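Local coordinates for protein polyketide synthase type I (Bacillus amyloliquefaciens, PDB 5KKU) that forms an N-terminal dehydratase domain of the difficidin assembly line, a lyase that probably removes water from carrier-bound polyketide intermediates, at residues Ile39-Arg44 and Leu76-Thr81. Residues are numbered along the deposited sequence; the frame is centred on the assembly and turned at random.
Sequences IDMLYR and LYVTFT
Met41 reaches from helix 37-49 to strand 73-83 and meets Val78 and Leu76 with the end of its side chain, a worked example of how one thioether side chain can bridge two residues that lie two apart on a strand and face the helix. Its SD lies 3.8 Å from Val78 CG2 and 4.0 Å from Leu76 CD2, with the chain running slantwise over both. The first two torsions are extended, CG lying anti to the backbone N (chi1 167°), which carries the sulfur well clear of the helix; the bend at chi3 (-52°) leaves CE alongside Leu76 CD2 too, at 4.0 Å. Val78 offers the methyl that stands beside its own backbone N, and this same CG2 also approaches Met41 CG at 4.1 Å. In the N-terminal hotdog fold, helix 37-49 is the central "sausage", and strand 73-83, paired with 9-15 and 86-97, is one of the antiparallel strands that wrap round it. The contact is wholly apolar, with no hydrogen bond between the two segments, and all three residues are buried. Leu42, one residue on, also loses surface to the strand, though its side chain comes no nearer than about 4.5 Å, and it touches strands 86-97 and 107-116.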
loop_
_atom_site.group_PDB
_atom_site.type_symbol
_atom_site.label_atom_id
_atom_site.label_comp_id
_atom_site.label_asym_id
_atom_site.label_seq_id
_atom_site.Cartn_x
_atom_site.Cartn_y
_atom_site.Cartn_z
ATOM N N ILE A 39 3.808 4.496 -2.806
ATOM C CA ILE A 39 3.105 5.682 -2.383
ATOM C C ILE A 39 3.992 6.526 -1.449
ATOM O O ILE A 39 4.075 7.720 -1.591
ATOM C CB ILE A 39 1.734 5.360 -1.731
ATOM C CG1 ILE A 39 0.716 4.948 -2.769
ATOM C CG2 ILE A 39 1.190 6.528 -0.951
ATOM C CD1 ILE A 39 -0.529 4.306 -2.259
ATOM N N ASP A 40 4.681 5.866 -0.522
ATOM C CA ASP A 40 5.625 6.535 0.373
ATOM C C ASP A 40 6.762 7.138 -0.404
ATOM O O ASP A 40 7.204 8.195 -0.136
ATOM C CB ASP A 40 6.178 5.588 1.421
ATOM C CG ASP A 40 7.337 6.162 2.200
ATOM O OD1 ASP A 40 7.191 6.958 3.085
ATOM O OD2 ASP A 40 8.431 5.816 1.876
ATOM N N MET A 41 7.285 6.422 -1.369
ATOM C CA MET A 41 8.402 6.909 -2.153
ATOM C C MET A 41 8.067 8.212 -2.834
ATOM O O MET A 41 8.857 9.085 -2.817
ATOM C CB MET A 41 8.886 5.824 -3.122
ATOM C CG MET A 41 9.842 6.152 -4.242
ATOM S SD MET A 41 10.462 4.721 -5.119
ATOM C CE MET A 41 11.012 3.815 -3.759
ATOM N N LEU A 42 6.900 8.293 -3.435
ATOM C CA LEU A 42 6.464 9.478 -4.126
ATOM C C LEU A 42 6.353 10.676 -3.211
ATOM O O LEU A 42 6.749 11.723 -3.554
ATOM C CB LEU A 42 5.161 9.254 -4.849
ATOM C CG LEU A 42 5.320 8.879 -6.296
ATOM C CD1 LEU A 42 5.790 7.468 -6.437
ATOM C CD2 LEU A 42 4.032 9.087 -7.028
ATOM N N TYR A 43 5.828 10.457 -2.029
ATOM C CA TYR A 43 5.714 11.489 -1.046
ATOM C C TYR A 43 7.071 11.966 -0.537
ATOM O O TYR A 43 7.217 13.108 -0.311
ATOM C CB TYR A 43 4.825 11.046 0.109
ATOM C CG TYR A 43 3.374 11.374 -0.071
ATOM C CD1 TYR A 43 2.888 12.613 0.207
ATOM C CD2 TYR A 43 2.493 10.440 -0.555
ATOM C CE1 TYR A 43 1.572 12.900 0.035
ATOM C CE2 TYR A 43 1.177 10.721 -0.722
ATOM C CZ TYR A 43 0.735 11.950 -0.401
ATOM O OH TYR A 43 -0.538 12.245 -0.586
ATOM N N ARG A 44 8.043 11.079 -0.383
ATOM C CA ARG A 44 9.349 11.488 0.037
ATOM C C ARG A 44 10.029 12.316 -1.035
ATOM O O ARG A 44 10.645 13.283 -0.734
ATOM C CB ARG A 44 10.255 10.327 0.394
ATOM C CG ARG A 44 9.806 9.428 1.503
ATOM C CD ARG A 44 10.858 8.401 1.858
ATOM N NE ARG A 44 11.652 7.973 0.719
ATOM C CZ ARG A 44 11.515 6.816 0.141
ATOM N NH1 ARG A 44 10.626 5.995 0.592
ATOM N NH2 ARG A 44 12.230 6.484 -0.878
ATOM N N LEU A 76 15.364 1.797 -8.901
ATOM C CA LEU A 76 14.123 2.330 -9.385
ATOM C C LEU A 76 14.301 3.735 -9.953
ATOM O O LEU A 76 15.057 4.501 -9.478
ATOM C CB LEU A 76 13.117 2.347 -8.244
ATOM C CG LEU A 76 12.374 1.069 -7.930
ATOM C CD1 LEU A 76 13.292 -0.105 -7.712
ATOM C CD2 LEU A 76 11.424 1.263 -6.786
ATOM N N TYR A 77 13.601 4.062 -11.005
ATOM C CA TYR A 77 13.660 5.384 -11.601
ATOM C C TYR A 77 12.296 6.083 -11.524
ATOM O O TYR A 77 11.380 5.696 -12.172
ATOM C CB TYR A 77 14.164 5.305 -13.035
ATOM C CG TYR A 77 15.475 4.606 -13.208
ATOM C CD1 TYR A 77 16.626 5.179 -12.789
ATOM C CD2 TYR A 77 15.556 3.367 -13.784
ATOM C CE1 TYR A 77 17.818 4.554 -12.939
ATOM C CE2 TYR A 77 16.753 2.740 -13.949
ATOM C CZ TYR A 77 17.882 3.354 -13.511
ATOM O OH TYR A 77 19.077 2.785 -13.643
ATOM N N VAL A 78 12.196 7.104 -10.694
ATOM C CA VAL A 78 10.967 7.862 -10.542
ATOM C C VAL A 78 10.990 9.113 -11.387
ATOM O O VAL A 78 11.762 9.992 -11.157
ATOM C CB VAL A 78 10.649 8.209 -9.079
ATOM C CG1 VAL A 78 9.296 8.818 -8.963
ATOM C CG2 VAL A 78 10.682 7.006 -8.199
ATOM N N THR A 79 10.120 9.210 -12.348
ATOM C CA THR A 79 10.165 10.309 -13.284
ATOM C C THR A 79 8.963 11.222 -13.185
ATOM O O THR A 79 7.871 10.823 -13.430
ATOM C CB THR A 79 10.270 9.789 -14.728
ATOM O OG1 THR A 79 11.493 9.118 -14.890
ATOM C CG2 THR A 79 10.200 10.896 -15.735
ATOM N N PHE A 80 9.191 12.460 -12.815
ATOM C CA PHE A 80 8.139 13.459 -12.794
ATOM C C PHE A 80 8.024 14.157 -14.140
ATOM O O PHE A 80 8.972 14.711 -14.613
ATOM C CB PHE A 80 8.394 14.460 -11.705
ATOM C CG PHE A 80 8.241 13.910 -10.325
ATOM C CD1 PHE A 80 9.235 13.158 -9.740
ATOM C CD2 PHE A 80 7.122 14.156 -9.601
ATOM C CE1 PHE A 80 9.078 12.634 -8.482
ATOM C CE2 PHE A 80 6.978 13.647 -8.346
ATOM C CZ PHE A 80 7.956 12.885 -7.787
ATOM N N THR A 81 6.872 14.142 -14.762
ATOM C CA THR A 81 6.697 14.792 -16.027
ATOM C C THR A 81 5.576 15.791 -15.898
ATOM O O THR A 81 4.509 15.441 -15.507
ATOM C CB THR A 81 6.307 13.771 -17.089
ATOM O OG1 THR A 81 7.398 12.903 -17.354
ATOM C CG2 THR A 81 5.849 14.423 -18.381
#